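Local coordinates for methyl-coenzyme M reductase gamma subunit (Methermicoccus shengliensis DSM 18856, PDB 7NKG), which forms part of methyl-coenzyme M reductase, the enzyme complex that uses the nickel cofactor factor 430 in releasing methane from methyl-coenzyme M, at residues Arg84-Thr89 with Ala149-Ala154; Leu173-Leu178 with Met185-Val190; Leu37-Gly42 with Leu194-Asp199; Gly24-Leu29 with Thr141-Pro146. One frame throughout, in Å; residues are numbered along the deposited sequence.

How the interactions relate
Interaction 1 is the deepest of the four: every residue that touches in it is buried, and it joins two strands of the four-stranded sheet close to the factor 430 pocket. Interactions 2 and 3 lie farther from the centre of the chain and meet at the three-stranded sheet, the first within its hairpin 176-179/182-187, the second where helix 34-41 rests on strand 193-201. Interaction 4 is partly exposed and joins two loops. Chemistry follows place: backbone bonds and an aromatic CH-pi contact in interaction 1, a salt-bridge network in interaction 2, purely van der Waals packing across interaction 3, and a carboxylate holding backbone in interaction 4.

Interaction 1. Residues Arg84-Thr89 with Ala149-Ala154; sequences RYVQWT and AGLRGA
With CG opposite the carbonyl carbon in both residues (chi1 -82° in Trp88, -79° in Leu151), the indole and the isobutyl group turn toward each other on one face of the sheet. Leu151 CD2 sits over one face of the indole, 3.6 Å from the centroid of the Trp88 five-membered ring, a CH-pi contact that suits a branched aliphatic chain. At the six-membered end Trp88 CZ3 meets Ala149 CB at 3.8 Å, and NE1 hands its hydrogen to Ser138 OG.

The backbones are antiparallel. Thr89 and Gly150 form a hydrogen-bonded pair, Thr89 N to Gly150 O at 2.9 Å and Gly150 N to Thr89 O at 3.0 Å; one more backbone bond, Arg152 N to Gln87 O at 2.9 Å, follows where the strand gives way to loop. The extended Gln87 then reaches over the loop: NE2 gives a bond of 2.8 Å to Arg152 O, in the carbonyl plane and on a lone pair, while OE1 accepts from Arg121, so both ends of the buried amide are used. Gly153 lets the loop pass Tyr85, with Gly153 CA 3.8 Å from Tyr85 CE2; a CB there would collide with Tyr85 OH. The Arg152 chain crosses Thr89 at about a right angle, CD beside OG1, which is bonded to Gly120 O; its guanidinium goes on to Phe170 O and Val156 O. This is an antiparallel pairing with the strand outermost within this chain, whose departing loop carries Ala154 into the factor 430 pocket.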
# COMPACT_ATOMS: atom_id res chain seq x y z
N ARG C 84 15.91 -0.70 -35.97
CA ARG C 84 16.17 -2.15 -36.03
C ARG C 84 17.42 -2.51 -35.23
O ARG C 84 18.10 -1.62 -34.74
CB ARG C 84 16.30 -2.60 -37.50
CG ARG C 84 15.05 -2.37 -38.33
CD ARG C 84 13.81 -3.05 -37.79
NE ARG C 84 12.77 -3.05 -38.81
CZ ARG C 84 11.48 -3.29 -38.59
NH1 ARG C 84 10.62 -3.28 -39.60
NH2 ARG C 84 11.05 -3.58 -37.37
N TYR C 85 17.74 -3.81 -35.13
CA TYR C 85 18.83 -4.24 -34.26
C TYR C 85 19.77 -5.29 -34.85
O TYR C 85 19.42 -6.00 -35.80
CB TYR C 85 18.20 -4.75 -32.97
CG TYR C 85 17.56 -6.10 -33.16
CD1 TYR C 85 16.26 -6.21 -33.63
CD2 TYR C 85 18.27 -7.26 -32.95
CE1 TYR C 85 15.72 -7.44 -33.97
CE2 TYR C 85 17.73 -8.49 -33.23
CZ TYR C 85 16.50 -8.58 -33.83
OH TYR C 85 15.98 -9.83 -34.01
N VAL C 86 20.96 -5.39 -34.23
CA VAL C 86 21.98 -6.40 -34.52
C VAL C 86 22.37 -6.92 -33.14
O VAL C 86 22.83 -6.13 -32.31
CB VAL C 86 23.20 -5.78 -35.25
CG1 VAL C 86 24.34 -6.80 -35.36
CG2 VAL C 86 22.81 -5.28 -36.64
N GLN C 87 22.13 -8.21 -32.86
CA GLN C 87 22.45 -8.78 -31.54
C GLN C 87 23.40 -9.95 -31.69
O GLN C 87 23.14 -10.86 -32.47
CB GLN C 87 21.18 -9.20 -30.79
CG GLN C 87 21.48 -9.77 -29.41
CD GLN C 87 20.28 -9.72 -28.51
OE1 GLN C 87 20.01 -8.70 -27.86
NE2 GLN C 87 19.50 -10.80 -28.46
N TRP C 88 24.48 -9.94 -30.88
CA TRP C 88 25.54 -10.94 -30.90
C TRP C 88 25.67 -11.68 -29.57
O TRP C 88 25.53 -11.06 -28.51
CB TRP C 88 26.89 -10.25 -31.15
CG TRP C 88 27.16 -9.99 -32.60
CD1 TRP C 88 27.02 -8.80 -33.26
CD2 TRP C 88 27.60 -10.94 -33.58
NE1 TRP C 88 27.34 -8.96 -34.59
CE2 TRP C 88 27.70 -10.27 -34.81
CE3 TRP C 88 27.92 -12.31 -33.52
CZ2 TRP C 88 28.12 -10.91 -35.98
CZ3 TRP C 88 28.31 -12.95 -34.68
CH2 TRP C 88 28.42 -12.25 -35.89
N THR C 89 26.01 -12.96 -29.64
CA THR C 89 26.36 -13.79 -28.49
C THR C 89 27.80 -14.21 -28.76
O THR C 89 28.13 -14.61 -29.89
CB THR C 89 25.44 -14.98 -28.35
OG1 THR C 89 24.12 -14.49 -28.07
CG2 THR C 89 25.88 -15.94 -27.24
N ALA C 149 31.12 -17.08 -32.15
CA ALA C 149 30.11 -16.05 -32.00
C ALA C 149 28.92 -16.38 -32.91
O ALA C 149 29.06 -17.15 -33.86
CB ALA C 149 30.71 -14.70 -32.37
N GLY C 150 27.77 -15.79 -32.60
CA GLY C 150 26.59 -15.98 -33.44
C GLY C 150 25.61 -14.84 -33.27
O GLY C 150 25.46 -14.31 -32.16
N LEU C 151 24.98 -14.43 -34.38
CA LEU C 151 23.94 -13.40 -34.34
C LEU C 151 22.70 -14.10 -33.81
O LEU C 151 22.27 -15.10 -34.39
CB LEU C 151 23.65 -12.87 -35.74
CG LEU C 151 24.63 -11.85 -36.29
CD1 LEU C 151 24.52 -11.78 -37.77
CD2 LEU C 151 24.39 -10.47 -35.69
N ARG C 152 22.17 -13.60 -32.71
CA ARG C 152 21.01 -14.20 -32.05
C ARG C 152 20.15 -13.12 -31.46
O ARG C 152 20.51 -12.56 -30.43
CB ARG C 152 21.46 -15.14 -30.92
CG ARG C 152 22.48 -16.18 -31.37
CD ARG C 152 22.92 -17.09 -30.25
NE ARG C 152 23.91 -18.04 -30.75
CZ ARG C 152 24.45 -19.02 -30.04
NH1 ARG C 152 24.10 -19.21 -28.77
NH2 ARG C 152 25.32 -19.85 -30.60
N GLY C 153 19.02 -12.84 -32.08
CA GLY C 153 18.05 -11.88 -31.56
C GLY C 153 17.13 -12.49 -30.51
O GLY C 153 16.34 -11.78 -29.89
N ALA C 154 17.18 -13.82 -30.32
CA ALA C 154 16.35 -14.53 -29.34
C ALA C 154 16.96 -15.93 -29.09
O ALA C 154 17.61 -16.49 -29.97
CB ALA C 154 14.93 -14.67 -29.86

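Interaction 2. Residues Leu173-Leu178 with Met185-Val190; sequences LDRRRL and MDKDQV
Arg176 and Met185 face each other as a non-hydrogen-bonded antiparallel pair in the beta hairpin of strands 176-179 and 182-187, their CB atoms 3.9 Å apart. Backbone bonding between the segments is sparse: Asp186 N reaches Arg175 O at 3.2 Å.

Salt bridges do more. A bend at chi3 (70°) carries the Arg177 guanidinium to Asp186, where NH1 meets OD1 at 2.8 Å and NH2 meets OD2, an end-on grip with the two planes 43° apart. Along the adjoining edge Arg177 NE bonds Asp174 OD1 at 2.8 Å and NH1, shared between the two grips, also bonds Asp174 O; NH2 has a further partner in Glu179. A guanidinium, with N-H groups along one side and across its end, suits a place between several acidic groups. A leucine in its place would probably leave Asp174 and Asp186 without the charge that joins them and the Asp174 carbonyl without this donor.

Charged side chains also bind main-chain groups. Arg175 NH1 gives a bond of 2.7 Å to Gln189 O from above the carbonyl plane, and shares itself with Ala154 O, while NH2 pairs with Asp171; Leu173 CD1 lies over one face of this guanidinium, toward the edge of the group. Beyond the hairpin strand, Asp188 OD1 accepts from Val190 N in an Asx turn. Lys187, extended beyond CG, runs across Arg175 and past Asp174, its long aliphatic stem delivering NZ to Leu173 O at 2.8 Å. The same NZ donates to a water 3.0 Å away, which in turn donates to Asp174 OD2.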
# COMPACT_ATOMS: atom_id res chain seq x y z
N LEU C 173 18.67 -22.92 -31.41
CA LEU C 173 17.92 -22.81 -32.67
C LEU C 173 18.72 -23.17 -33.92
O LEU C 173 18.18 -23.08 -35.02
CB LEU C 173 17.32 -21.41 -32.81
CG LEU C 173 16.47 -20.92 -31.64
CD1 LEU C 173 15.91 -19.56 -31.93
CD2 LEU C 173 15.31 -21.89 -31.31
N ASP C 174 19.99 -23.60 -33.77
CA ASP C 174 20.80 -24.07 -34.88
C ASP C 174 20.79 -23.11 -36.10
O ASP C 174 20.48 -23.53 -37.21
CB ASP C 174 20.31 -25.49 -35.27
CG ASP C 174 21.16 -26.22 -36.28
OD1 ASP C 174 22.36 -25.90 -36.39
OD2 ASP C 174 20.62 -27.09 -36.99
N ARG C 175 21.04 -21.81 -35.87
CA ARG C 175 21.03 -20.83 -36.98
C ARG C 175 22.27 -20.93 -37.85
O ARG C 175 22.22 -20.60 -39.03
CB ARG C 175 20.94 -19.40 -36.44
CG ARG C 175 19.59 -19.07 -35.85
CD ARG C 175 19.66 -17.90 -34.91
NE ARG C 175 19.89 -18.41 -33.57
CZ ARG C 175 19.38 -17.92 -32.45
NH1 ARG C 175 18.62 -16.82 -32.48
NH2 ARG C 175 19.63 -18.49 -31.28
N ARG C 176 23.40 -21.33 -37.26
CA ARG C 176 24.65 -21.45 -38.00
C ARG C 176 25.45 -22.63 -37.47
O ARG C 176 25.34 -23.00 -36.29
CB ARG C 176 25.46 -20.14 -37.94
CG ARG C 176 25.95 -19.77 -36.52
CD ARG C 176 27.35 -20.33 -36.25
NE ARG C 176 27.85 -20.03 -34.90
CZ ARG C 176 27.48 -20.66 -33.78
NH1 ARG C 176 28.02 -20.32 -32.61
NH2 ARG C 176 26.58 -21.64 -33.83
N ARG C 177 26.19 -23.25 -38.36
CA ARG C 177 26.96 -24.43 -38.01
C ARG C 177 28.12 -24.63 -38.96
O ARG C 177 28.14 -24.06 -40.05
CB ARG C 177 26.05 -25.68 -37.99
CG ARG C 177 25.65 -26.20 -39.37
CD ARG C 177 24.37 -27.02 -39.33
NE ARG C 177 23.21 -26.16 -39.06
CZ ARG C 177 22.59 -25.39 -39.95
NH1 ARG C 177 21.55 -24.65 -39.59
NH2 ARG C 177 22.99 -25.38 -41.23
N LEU C 178 29.08 -25.45 -38.56
CA LEU C 178 30.24 -25.76 -39.38
C LEU C 178 29.78 -26.87 -40.31
O LEU C 178 29.44 -27.96 -39.84
CB LEU C 178 31.41 -26.19 -38.47
CG LEU C 178 32.73 -26.48 -39.13
CD1 LEU C 178 33.36 -25.21 -39.72
CD2 LEU C 178 33.70 -27.11 -38.11
N MET C 185 25.29 -19.99 -42.19
CA MET C 185 24.15 -19.45 -41.47
C MET C 185 22.97 -19.52 -42.46
O MET C 185 23.02 -18.88 -43.51
CB MET C 185 24.41 -18.00 -41.05
CG MET C 185 23.32 -17.47 -40.19
SD MET C 185 23.70 -15.88 -39.45
CE MET C 185 22.27 -15.75 -38.35
N ASP C 186 21.95 -20.33 -42.17
CA ASP C 186 20.81 -20.52 -43.06
C ASP C 186 19.45 -20.20 -42.39
O ASP C 186 18.40 -20.64 -42.86
CB ASP C 186 20.83 -21.93 -43.68
CG ASP C 186 20.79 -23.06 -42.68
OD1 ASP C 186 20.56 -22.79 -41.47
OD2 ASP C 186 21.00 -24.22 -43.10
N LYS C 187 19.49 -19.42 -41.30
CA LYS C 187 18.32 -18.90 -40.61
C LYS C 187 18.67 -17.46 -40.23
O LYS C 187 19.86 -17.14 -40.07
CB LYS C 187 18.02 -19.70 -39.35
CG LYS C 187 17.98 -21.21 -39.54
CD LYS C 187 17.37 -21.89 -38.34
CE LYS C 187 17.48 -23.39 -38.50
NZ LYS C 187 16.98 -24.11 -37.32
N ASP C 188 17.66 -16.58 -40.09
CA ASP C 188 17.95 -15.21 -39.66
C ASP C 188 18.29 -15.19 -38.15
O ASP C 188 18.22 -16.22 -37.47
CB ASP C 188 16.83 -14.23 -40.05
CG ASP C 188 15.53 -14.38 -39.30
OD1 ASP C 188 15.52 -15.02 -38.24
OD2 ASP C 188 14.50 -13.86 -39.80
N GLN C 189 18.61 -14.01 -37.60
CA GLN C 189 19.03 -13.91 -36.21
C GLN C 189 17.93 -14.31 -35.22
O GLN C 189 18.28 -14.63 -34.10
CB GLN C 189 19.64 -12.53 -35.90
CG GLN C 189 18.68 -11.36 -35.96
CD GLN C 189 19.40 -10.07 -35.65
OE1 GLN C 189 20.25 -9.99 -34.73
NE2 GLN C 189 19.05 -9.00 -36.36
N VAL C 190 16.64 -14.40 -35.62
CA VAL C 190 15.59 -14.90 -34.71
C VAL C 190 15.13 -16.33 -35.07
O VAL C 190 14.11 -16.78 -34.56
CB VAL C 190 14.39 -13.92 -34.53
CG1 VAL C 190 14.80 -12.69 -33.73
CG2 VAL C 190 13.76 -13.51 -35.85
O HOH W 1 18.07 -26.78 -37.95

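Interaction 3. Residues Leu37-Gly42 with Leu194-Asp199; sequences LTAILG and LDRKVD
A helix laid against a strand is the setting here: Ala39 and Ile40, near the end of helix 34-41, pack on Leu194, Arg196 and Val198 of strand 193-201 and its corner. No hydrogen bond crosses between the segments, and the fit rests on methyl groups. Ile40 CG2 meets Val198 CG2 at 3.8 Å, the two side chains crossing at about a right angle, and touches Leu194 CD1 at 4.0 Å. The other Leu194 branch, CD2, comes within 3.4 Å of Ala39 O.

Ala39 is small enough for a long side chain to lie over it. A bend at chi3 (68°) brings Arg196 alongside the helix, so that Ala39 CB sits over one face of the guanidinium, 3.8 Å from Arg196 NE; at its far end NH1 forms a salt bridge with Asp36, one turn earlier. Arginine suits the place because its flat face can rest on a methyl while its N-H groups reach an acid.

Beyond these residues, Ile40 also touches Ile139 of helix 128-140 and Met185 of strand 182-187, and Ile40 O accepts from Gln189 N, placing helix 34-41 between helix 128-140 and the three-stranded sheet.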
# COMPACT_ATOMS: atom_id res chain seq x y z
N LEU C 37 23.75 -9.83 -45.71
CA LEU C 37 23.65 -9.19 -44.39
C LEU C 37 22.18 -8.90 -44.06
O LEU C 37 21.71 -9.18 -42.95
CB LEU C 37 24.46 -7.89 -44.32
CG LEU C 37 24.37 -7.12 -42.97
CD1 LEU C 37 24.90 -7.95 -41.79
CD2 LEU C 37 25.15 -5.83 -43.05
N THR C 38 21.43 -8.38 -45.05
CA THR C 38 20.01 -8.08 -44.83
C THR C 38 19.23 -9.36 -44.53
O THR C 38 18.38 -9.36 -43.65
CB THR C 38 19.44 -7.38 -46.06
OG1 THR C 38 20.19 -6.18 -46.28
CG2 THR C 38 17.98 -7.01 -45.90
N ALA C 39 19.55 -10.45 -45.25
CA ALA C 39 18.86 -11.72 -45.03
C ALA C 39 19.06 -12.22 -43.58
O ALA C 39 18.08 -12.57 -42.92
CB ALA C 39 19.37 -12.77 -46.02
N ILE C 40 20.31 -12.23 -43.08
CA ILE C 40 20.57 -12.77 -41.73
C ILE C 40 20.03 -11.84 -40.62
O ILE C 40 19.65 -12.35 -39.56
CB ILE C 40 22.06 -13.17 -41.50
CG1 ILE C 40 22.99 -11.93 -41.58
CG2 ILE C 40 22.45 -14.24 -42.55
CD1 ILE C 40 24.46 -12.17 -41.34
N LEU C 41 19.89 -10.52 -40.88
CA LEU C 41 19.29 -9.64 -39.85
C LEU C 41 17.74 -9.83 -39.73
O LEU C 41 17.20 -9.65 -38.65
CB LEU C 41 19.69 -8.18 -40.07
CG LEU C 41 21.21 -7.89 -40.07
CD1 LEU C 41 21.48 -6.42 -40.24
CD2 LEU C 41 21.91 -8.40 -38.78
N GLY C 42 17.07 -10.27 -40.81
CA GLY C 42 15.65 -10.59 -40.79
C GLY C 42 14.66 -9.46 -40.61
O GLY C 42 13.52 -9.71 -40.20
N LEU C 194 16.02 -19.25 -43.77
CA LEU C 194 16.22 -18.42 -44.95
C LEU C 194 16.06 -19.28 -46.20
O LEU C 194 16.27 -20.50 -46.15
CB LEU C 194 17.62 -17.83 -44.97
CG LEU C 194 18.02 -16.91 -43.83
CD1 LEU C 194 19.45 -16.50 -43.97
CD2 LEU C 194 17.16 -15.68 -43.81
N ASP C 195 15.76 -18.63 -47.34
CA ASP C 195 15.73 -19.34 -48.62
C ASP C 195 17.13 -19.36 -49.28
O ASP C 195 17.26 -19.61 -50.48
CB ASP C 195 14.66 -18.74 -49.55
CG ASP C 195 14.84 -17.31 -49.99
OD1 ASP C 195 15.81 -16.66 -49.54
OD2 ASP C 195 13.99 -16.81 -50.76
N ARG C 196 18.20 -19.17 -48.47
CA ARG C 196 19.58 -19.15 -48.93
C ARG C 196 20.51 -19.65 -47.82
O ARG C 196 20.13 -19.70 -46.64
CB ARG C 196 19.98 -17.70 -49.30
CG ARG C 196 20.09 -16.75 -48.08
CD ARG C 196 20.56 -15.37 -48.47
NE ARG C 196 19.56 -14.66 -49.26
CZ ARG C 196 19.82 -13.69 -50.14
NH1 ARG C 196 21.07 -13.28 -50.34
NH2 ARG C 196 18.84 -13.11 -50.81
N LYS C 197 21.73 -19.98 -48.21
CA LYS C 197 22.79 -20.34 -47.29
C LYS C 197 23.76 -19.16 -47.33
O LYS C 197 24.15 -18.72 -48.42
CB LYS C 197 23.51 -21.62 -47.74
CG LYS C 197 22.78 -22.88 -47.35
CD LYS C 197 23.43 -24.16 -47.88
CE LYS C 197 24.96 -24.29 -47.77
NZ LYS C 197 25.45 -25.70 -47.71
N VAL C 198 24.09 -18.59 -46.16
CA VAL C 198 25.04 -17.49 -46.10
C VAL C 198 26.35 -18.07 -45.58
O VAL C 198 26.38 -18.71 -44.52
CB VAL C 198 24.54 -16.29 -45.27
CG1 VAL C 198 25.64 -15.24 -45.12
CG2 VAL C 198 23.30 -15.68 -45.92
N ASP C 199 27.43 -17.89 -46.33
CA ASP C 199 28.74 -18.41 -45.98
C ASP C 199 29.52 -17.37 -45.17
O ASP C 199 29.98 -16.36 -45.72
CB ASP C 199 29.51 -18.78 -47.26
CG ASP C 199 30.82 -19.51 -47.04
OD1 ASP C 199 31.27 -19.59 -45.87
OD2 ASP C 199 31.40 -19.99 -48.03

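Interaction 4. Residues Gly24-Leu29 with Thr141-Pro146; sequences GNVEKL and TEMTCP
Glu142 OE2 receives the Glu27 N-H at 2.9 Å, almost straight (174°) and on the anti lone pair, and the same two residues bond in the reverse sense through Glu142 N and Glu27 O, also at 2.9 Å. The side chain can reach back because CG lies between the backbone N and the carbonyl carbon (chi1 65°), with the chain extended beyond it. The other oxygen, Glu142 OE1, forms a salt bridge with Arg212, which also binds Glu27 OE1; the arginine probably offsets the closeness of the two carboxylates. Cut back to an alanine, this position is likely to leave Glu27 N without its acceptor and Arg212 with one carboxylate fewer.

Apolar groups fill in around this polar pair. Val26 fits by its two methyls: CG2 lies 3.8 Å from Thr141 CG2, and CG1 is 3.9 Å from Met143 CG. Leu29 CD1 packs on Glu142 CB at 3.8 Å, while Thr141 OG1 turns to Met137 O in the preceding helix.

Lys28 and Thr141 make a single backbone bridge, and Thr141 begins a type I beta turn closed by Thr144 N on Thr141 O. Two loops that leave helices 13-23 and 128-140 are thus joined by an isolated bridge, with a glutamate side chain supplying an acceptor for the backbone.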
# COMPACT_ATOMS: atom_id res chain seq x y z
N GLY C 24 38.37 1.25 -32.93
CA GLY C 24 37.97 0.84 -34.27
C GLY C 24 39.13 0.36 -35.13
O GLY C 24 38.94 0.18 -36.33
N ASN C 25 40.32 0.12 -34.53
CA ASN C 25 41.49 -0.37 -35.28
C ASN C 25 41.42 -1.88 -35.31
O ASN C 25 42.21 -2.58 -34.67
CB ASN C 25 42.79 0.13 -34.65
CG ASN C 25 43.04 1.59 -34.93
OD1 ASN C 25 43.17 2.00 -36.09
ND2 ASN C 25 43.12 2.42 -33.90
N VAL C 26 40.43 -2.38 -36.05
CA VAL C 26 40.15 -3.80 -36.18
C VAL C 26 40.35 -4.25 -37.63
O VAL C 26 39.93 -3.58 -38.58
CB VAL C 26 38.73 -4.15 -35.65
CG1 VAL C 26 38.66 -4.02 -34.13
CG2 VAL C 26 37.65 -3.30 -36.32
N GLU C 27 41.00 -5.40 -37.80
CA GLU C 27 41.33 -5.96 -39.10
C GLU C 27 40.09 -6.58 -39.75
O GLU C 27 39.28 -7.19 -39.06
CB GLU C 27 42.40 -7.05 -38.89
CG GLU C 27 43.02 -7.59 -40.16
CD GLU C 27 44.13 -8.60 -39.92
OE1 GLU C 27 44.53 -8.81 -38.75
OE2 GLU C 27 44.59 -9.19 -40.92
N LYS C 28 39.96 -6.45 -41.07
CA LYS C 28 38.88 -7.08 -41.82
C LYS C 28 39.34 -8.51 -42.16
O LYS C 28 40.39 -8.66 -42.80
CB LYS C 28 38.57 -6.29 -43.10
CG LYS C 28 37.52 -6.96 -43.96
CD LYS C 28 36.85 -5.99 -44.88
CE LYS C 28 36.12 -6.67 -46.00
NZ LYS C 28 35.70 -5.68 -47.03
N LEU C 29 38.58 -9.54 -41.73
CA LEU C 29 38.96 -10.93 -41.97
C LEU C 29 38.06 -11.69 -42.94
O LEU C 29 38.44 -12.78 -43.38
CB LEU C 29 39.00 -11.71 -40.65
CG LEU C 29 39.92 -11.18 -39.56
CD1 LEU C 29 39.88 -12.12 -38.37
CD2 LEU C 29 41.38 -11.06 -40.03
N THR C 141 34.84 -7.90 -39.41
CA THR C 141 36.11 -7.68 -38.72
C THR C 141 36.48 -8.78 -37.73
O THR C 141 35.71 -9.71 -37.48
CB THR C 141 36.08 -6.28 -38.04
OG1 THR C 141 35.14 -6.32 -36.96
CG2 THR C 141 35.82 -5.16 -39.02
N GLU C 142 37.70 -8.68 -37.19
CA GLU C 142 38.21 -9.59 -36.18
C GLU C 142 37.41 -9.57 -34.89
O GLU C 142 37.67 -10.40 -34.03
CB GLU C 142 39.68 -9.28 -35.89
CG GLU C 142 39.92 -7.92 -35.26
CD GLU C 142 41.36 -7.70 -34.87
OE1 GLU C 142 41.88 -8.50 -34.05
OE2 GLU C 142 41.98 -6.76 -35.41
N MET C 143 36.46 -8.62 -34.72
CA MET C 143 35.58 -8.65 -33.55
C MET C 143 34.72 -9.92 -33.54
O MET C 143 34.15 -10.24 -32.50
CB MET C 143 34.71 -7.39 -33.52
CG MET C 143 35.53 -6.14 -33.33
SD MET C 143 34.52 -4.68 -33.01
CE MET C 143 33.78 -4.40 -34.60
N THR C 144 34.60 -10.63 -34.68
CA THR C 144 33.84 -11.87 -34.75
C THR C 144 34.69 -13.04 -35.23
O THR C 144 35.54 -12.90 -36.11
CB THR C 144 32.64 -11.66 -35.71
OG1 THR C 144 31.69 -10.80 -35.06
CG2 THR C 144 31.96 -12.98 -36.13
N CYS C 145 34.41 -14.22 -34.65
CA CYS C 145 34.82 -15.52 -35.17
C CYS C 145 33.46 -16.15 -35.45
O CYS C 145 32.64 -16.23 -34.53
CB CYS C 145 35.60 -16.39 -34.18
SG CYS C 145 35.62 -18.15 -34.65
N PRO C 146 33.22 -16.69 -36.66
CA PRO C 146 31.89 -17.23 -36.97
C PRO C 146 31.51 -18.51 -36.23
O PRO C 146 30.33 -18.87 -36.23
CB PRO C 146 31.94 -17.40 -38.48
CG PRO C 146 33.38 -17.59 -38.80
CD PRO C 146 34.11 -16.71 -37.84